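Local coordinates for protein glia-derived nexin (Homo sapiens, PDB 4DY0) that inhibits serine proteases such as thrombin, trypsin and urokinase, binds heparin, and promotes neurite extension by blocking thrombin, at residues L48-D51 / G52-K56; T244-S247 / A248-H252. All blocks are in the same frame, centred on the assembly; numbering follows the deposited sequence.

Contact 1: L48-D51 / G52-K56; sequences LGAD and GRTKK
The backbone carbonyl of Asp51 is where the loop and the first turn of the next helix close on each other. Residues 48-51 are the short link between helix 36-47 and helix 52-62, and the contact joins that link to the start of the latter. Lys55 N gives its hydrogen to Asp51 O over 3.2 Å, nearly straight at 164°. Four residues separate donor and acceptor, the spacing of an alpha-helical bond, and the next residue repeats it, Lys56 N to Gly52 O at 3.0 Å. Thr54 N also comes to 3.2 Å from Asp51 O.

The Asp51 side chain turns back on the chain as well. With CG anti to its own backbone N (chi1 -162°), OD1 reaches Gly52 N at 2.8 Å, a weak bond because the angle is bent to 143°. Gly52 itself runs with positive phi, a conformation glycine adopts easily.

On the inner side of the turn the packing is apolar. Ala50 points its methyl at the helix, and CB lies 3.6 Å from Thr54 CG2. The same methyl is 3.8 Å from Lys55 CB, so it sits against two successive residues of the helix. The rest of the Lys55 chain runs out past Ala50 O and bends at its last torsion, leaving NZ 6.7 Å from Asp51 OD1, opposite charges that do not pair.

The polar ends are taken up by another loop: Asn304 N hydrogen-bonds to buried Thr54 OG1, and Arg53 NE forms a salt bridge with Asp296 OD2. The grip between loop and helix therefore rests on a backbone hydrogen bond, a weak carboxylate bond to Gly52 N and the Ala50 methyl contact, while the charge of Asp51 would at most attract Lys55 weakly from a distance.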
ATOM      1  N   LEU A  48      13.733   9.868 -10.991  1.00 31.98           N
ATOM      2  CA  LEU A  48      14.848   9.472 -11.839  1.00 31.76           C
ATOM      3  C   LEU A  48      14.803  10.118 -13.221  1.00 33.53           C
ATOM      4  O   LEU A  48      15.841  10.305 -13.855  1.00 31.68           O
ATOM      5  CB  LEU A  48      14.862   7.949 -11.993  1.00 37.75           C
ATOM      6  CG  LEU A  48      15.871   7.102 -11.207  1.00 43.47           C
ATOM      7  CD1 LEU A  48      16.449   7.829 -10.003  1.00 39.48           C
ATOM      8  CD2 LEU A  48      15.232   5.776 -10.799  1.00 43.71           C
ATOM      9  N   GLY A  49      13.605  10.453 -13.692  1.00 32.81           N
ATOM     10  CA  GLY A  49      13.443  10.964 -15.049  1.00 30.72           C
ATOM     11  C   GLY A  49      13.084  12.434 -15.128  1.00 35.93           C
ATOM     12  O   GLY A  49      13.138  13.035 -16.203  1.00 36.24           O
ATOM     13  N   ALA A  50      12.717  13.016 -13.990  1.00 35.12           N
ATOM     14  CA  ALA A  50      12.264  14.407 -13.944  1.00 34.22           C
ATOM     15  C   ALA A  50      13.411  15.413 -14.012  1.00 34.32           C
ATOM     16  O   ALA A  50      14.564  15.084 -13.735  1.00 34.41           O
ATOM     17  CB  ALA A  50      11.425  14.655 -12.689  1.00 28.19           C
ATOM     18  N   ASP A  51      13.072  16.645 -14.373  1.00 33.75           N
ATOM     19  CA  ASP A  51      14.025  17.746 -14.375  1.00 37.67           C
ATOM     20  C   ASP A  51      13.269  19.044 -14.090  1.00 34.86           C
ATOM     21  O   ASP A  51      12.038  19.049 -14.046  1.00 34.64           O
ATOM     22  CB  ASP A  51      14.750  17.816 -15.724  1.00 42.12           C
ATOM     23  CG  ASP A  51      16.030  18.636 -15.665  1.00 48.49           C
ATOM     24  OD1 ASP A  51      16.493  18.958 -14.546  1.00 47.36           O
ATOM     25  OD2 ASP A  51      16.576  18.955 -16.741  1.00 50.07           O
ATOM     26  N   GLY A  52      13.997  20.138 -13.879  1.00 33.22           N
ATOM     27  CA  GLY A  52      13.373  21.438 -13.622  1.00 29.41           C
ATOM     28  C   GLY A  52      12.328  21.396 -12.519  1.00 28.62           C
ATOM     29  O   GLY A  52      12.478  20.663 -11.546  1.00 29.07           O
ATOM     30  N   ARG A  53      11.270  22.189 -12.674  1.00 31.55           N
ATOM     31  CA  ARG A  53      10.179  22.254 -11.692  1.00 30.19           C
ATOM     32  C   ARG A  53       9.581  20.891 -11.368  1.00 29.83           C
ATOM     33  O   ARG A  53       9.242  20.616 -10.223  1.00 29.26           O
ATOM     34  CB  ARG A  53       9.073  23.187 -12.184  1.00 33.22           C
ATOM     35  CG  ARG A  53       8.992  24.520 -11.454  1.00 37.88           C
ATOM     36  CD  ARG A  53       7.765  24.595 -10.566  1.00 30.21           C
ATOM     37  NE  ARG A  53       6.527  24.460 -11.336  1.00 33.29           N
ATOM     38  CZ  ARG A  53       5.618  25.420 -11.504  1.00 33.81           C
ATOM     39  NH1 ARG A  53       5.784  26.615 -10.954  1.00 36.67           N
ATOM     40  NH2 ARG A  53       4.530  25.177 -12.221  1.00 31.01           N
ATOM     41  N   THR A  54       9.438  20.041 -12.378  1.00 27.49           N
ATOM     42  CA  THR A  54       8.882  18.714 -12.153  1.00 26.38           C
ATOM     43  C   THR A  54       9.685  17.953 -11.103  1.00 29.15           C
ATOM     44  O   THR A  54       9.115  17.349 -10.190  1.00 27.65           O
ATOM     45  CB  THR A  54       8.818  17.899 -13.449  1.00 24.80           C
ATOM     46  OG1 THR A  54       7.913  18.533 -14.361  1.00 23.50           O
ATOM     47  CG2 THR A  54       8.334  16.479 -13.160  1.00 24.97           C
ATOM     48  N   LYS A  55      11.010  17.989 -11.236  1.00 29.76           N
ATOM     49  CA  LYS A  55      11.903  17.346 -10.272  1.00 32.97           C
ATOM     50  C   LYS A  55      11.844  18.053  -8.919  1.00 33.36           C
ATOM     51  O   LYS A  55      11.833  17.409  -7.870  1.00 32.57           O
ATOM     52  CB  LYS A  55      13.341  17.336 -10.806  1.00 34.84           C
ATOM     53  CG  LYS A  55      14.362  16.679  -9.882  1.00 39.93           C
ATOM     54  CD  LYS A  55      15.776  16.856 -10.423  1.00 46.69           C
ATOM     55  CE  LYS A  55      16.832  16.473  -9.395  1.00 58.85           C
ATOM     56  NZ  LYS A  55      16.844  15.012  -9.105  1.00 58.10           N
ATOM     57  N   LYS A  56      11.801  19.381  -8.958  1.00 32.28           N
ATOM     58  CA  LYS A  56      11.745  20.202  -7.751  1.00 34.02           C
ATOM     59  C   LYS A  56      10.522  19.881  -6.875  1.00 33.09           C
ATOM     60  O   LYS A  56      10.643  19.726  -5.658  1.00 33.71           O
ATOM     61  CB  LYS A  56      11.775  21.691  -8.129  1.00 36.90           C
ATOM     62  CG  LYS A  56      11.734  22.654  -6.950  1.00 34.19           C
TER

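Contact 2: T244-S247 / A248-H252; sequences TPLS and AIIPH
Leu246 and Ile250 are brought together by their first torsions: Leu246 holds CG anti to its backbone N (chi1 -175°), and Ile250, with chi1 68° to CG1, puts CG2 anti to the carbonyl carbon. Leu246 CD1 thereby lies 3.7 Å from Ile250 CG2, the two side chains crossing at about a right angle. Leu246 CD1 has a second neighbour, Ile249 CD1, at 3.9 Å, so one leucine branch meets both isoleucines. Ile249 also sends its CG2 the other way, to Thr244 CG2 at 3.9 Å, again roughly at right angles.

Under these side chains the backbone curls through two overlapping type I beta turns, 245-248 and 246-249. Ala248 N bonds to Pro245 O at 2.9 Å, and the Ala248 methyl rests beside the CG of the proline ring. One residue on, Ile249 N reaches Leu246 O at 3.1 Å with an angle of 160°. Ile250 N adds a second, weak bond to the same oxygen, longer at 3.4 Å. Pro251 has no N-H to carry the pattern further; its CD instead lies 3.2 Å from Ser247 O.

Replacing Ile249 by an alanine is likely to leave Leu246 CD1 without one of its two neighbours and Thr244 CG2 without its isoleucine partner, opening a gap between them.

This pair of turns lies in the loop between strand 232-239 and helix 255-262. Thr244 and Ile249 both lean on Pro239 at the end of that strand, Asn216 donates to Ala248 O, and Leu246 and Ile250 pack on Gln375 of strand 369-376.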
ATOM      1  N   THR A 244     -18.833   5.100  17.415  1.00 24.13           N
ATOM      2  CA  THR A 244     -17.716   5.839  16.843  1.00 23.23           C
ATOM      3  C   THR A 244     -17.429   5.323  15.439  1.00 21.66           C
ATOM      4  O   THR A 244     -17.097   4.152  15.269  1.00 20.65           O
ATOM      5  CB  THR A 244     -16.439   5.669  17.691  1.00 23.18           C
ATOM      6  OG1 THR A 244     -16.592   6.358  18.935  1.00 26.38           O
ATOM      7  CG2 THR A 244     -15.239   6.231  16.961  1.00 19.62           C
ATOM      8  N   PRO A 245     -17.553   6.194  14.426  1.00 22.58           N
ATOM      9  CA  PRO A 245     -17.224   5.775  13.066  1.00 21.43           C
ATOM     10  C   PRO A 245     -15.711   5.684  12.866  1.00 20.66           C
ATOM     11  O   PRO A 245     -14.957   6.432  13.495  1.00 18.59           O
ATOM     12  CB  PRO A 245     -17.819   6.893  12.198  1.00 21.22           C
ATOM     13  CG  PRO A 245     -17.820   8.097  13.085  1.00 24.19           C
ATOM     14  CD  PRO A 245     -18.032   7.588  14.487  1.00 23.61           C
ATOM     15  N   LEU A 246     -15.280   4.769  11.999  1.00 21.97           N
ATOM     16  CA  LEU A 246     -13.866   4.616  11.673  1.00 20.94           C
ATOM     17  C   LEU A 246     -13.268   5.943  11.241  1.00 23.90           C
ATOM     18  O   LEU A 246     -12.100   6.220  11.507  1.00 28.16           O
ATOM     19  CB  LEU A 246     -13.675   3.587  10.556  1.00 19.66           C
ATOM     20  CG  LEU A 246     -12.220   3.246  10.195  1.00 22.00           C
ATOM     21  CD1 LEU A 246     -11.461   2.717  11.400  1.00 18.62           C
ATOM     22  CD2 LEU A 246     -12.162   2.237   9.064  1.00 21.39           C
ATOM     23  N   SER A 247     -14.072   6.759  10.568  1.00 23.74           N
ATOM     24  CA  SER A 247     -13.601   8.041  10.055  1.00 29.03           C
ATOM     25  C   SER A 247     -13.193   8.995  11.172  1.00 29.88           C
ATOM     26  O   SER A 247     -12.458   9.950  10.933  1.00 33.36           O
ATOM     27  CB  SER A 247     -14.666   8.696   9.169  1.00 27.92           C
ATOM     28  OG  SER A 247     -15.860   8.903   9.898  1.00 29.21           O
ATOM     29  N   ALA A 248     -13.664   8.734  12.388  1.00 24.56           N
ATOM     30  CA  ALA A 248     -13.344   9.594  13.526  1.00 24.97           C
ATOM     31  C   ALA A 248     -12.001   9.267  14.189  1.00 25.35           C
ATOM     32  O   ALA A 248     -11.482  10.070  14.963  1.00 27.11           O
ATOM     33  CB  ALA A 248     -14.470   9.565  14.556  1.00 20.85           C
ATOM     34  N   ILE A 249     -11.432   8.103  13.894  1.00 25.35           N
ATOM     35  CA  ILE A 249     -10.182   7.717  14.550  1.00 30.03           C
ATOM     36  C   ILE A 249      -8.955   7.693  13.632  1.00 28.65           C
ATOM     37  O   ILE A 249      -7.823   7.671  14.113  1.00 31.70           O
ATOM     38  CB  ILE A 249     -10.291   6.352  15.289  1.00 29.38           C
ATOM     39  CG1 ILE A 249     -10.431   5.204  14.293  1.00 30.28           C
ATOM     40  CG2 ILE A 249     -11.441   6.361  16.285  1.00 28.44           C
ATOM     41  CD1 ILE A 249     -10.264   3.842  14.915  1.00 28.86           C
ATOM     42  N   ILE A 250      -9.168   7.713  12.322  1.00 27.88           N
ATOM     43  CA  ILE A 250      -8.048   7.563  11.389  1.00 31.63           C
ATOM     44  C   ILE A 250      -7.365   8.863  10.917  1.00 31.51           C
ATOM     45  O   ILE A 250      -6.273   8.818  10.361  1.00 30.90           O
ATOM     46  CB  ILE A 250      -8.434   6.687  10.182  1.00 29.62           C
ATOM     47  CG1 ILE A 250      -9.453   7.400   9.300  1.00 35.26           C
ATOM     48  CG2 ILE A 250      -8.998   5.361  10.658  1.00 31.61           C
ATOM     49  CD1 ILE A 250     -10.060   6.500   8.249  1.00 33.13           C
ATOM     50  N   PRO A 251      -7.998  10.025  11.141  1.00 35.06           N
ATOM     51  CA  PRO A 251      -7.332  11.264  10.738  1.00 37.55           C
ATOM     52  C   PRO A 251      -6.004  11.484  11.469  1.00 39.58           C
ATOM     53  O   PRO A 251      -5.890  11.175  12.650  1.00 40.69           O
ATOM     54  CB  PRO A 251      -8.335  12.350  11.141  1.00 36.67           C
ATOM     55  CG  PRO A 251      -9.658  11.659  11.166  1.00 38.37           C
ATOM     56  CD  PRO A 251      -9.360  10.265  11.648  1.00 42.18           C
ATOM     57  N   HIS A 252      -5.009  12.019  10.770  1.00 46.61           N
ATOM     58  CA  HIS A 252      -3.733  12.355  11.401  1.00 52.04           C
ATOM     59  C   HIS A 252      -2.901  11.125  11.767  1.00 49.83           C
ATOM     60  O   HIS A 252      -1.938  11.229  12.531  1.00 50.76           O
ATOM     61  CB  HIS A 252      -3.954  13.202  12.662  1.00 58.00           C
ATOM     62  CG  HIS A 252      -4.921  14.332  12.478  1.00 74.52           C
ATOM     63  ND1 HIS A 252      -4.748  15.314  11.527  1.00 79.80           N
ATOM     64  CD2 HIS A 252      -6.064  14.642  13.134  1.00 77.48           C
ATOM     65  CE1 HIS A 252      -5.747  16.175  11.599  1.00 85.45           C
ATOM     66  NE2 HIS A 252      -6.560  15.790  12.566  1.00 88.25           N
TER

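How the contacts relate
Contact 1 comes first along the chain and closes well before contact 2 opens; their centres are about 36 Å apart and their nearest atoms about 23 Å, so they do not touch. Both belong to the same serpin fold but share no helix or strand. Residues 48-56 join helices 36-47 and 52-62 and lie near helix 105-115, whereas 244-252 carry the chain from strand 232-239 into helix 255-262 beside strand 369-376. Each is a local turn in a connection, one between two helices, the other between a strand and a helix. Both lie away from the predicted reactive bond and are local packing within the serpin fold.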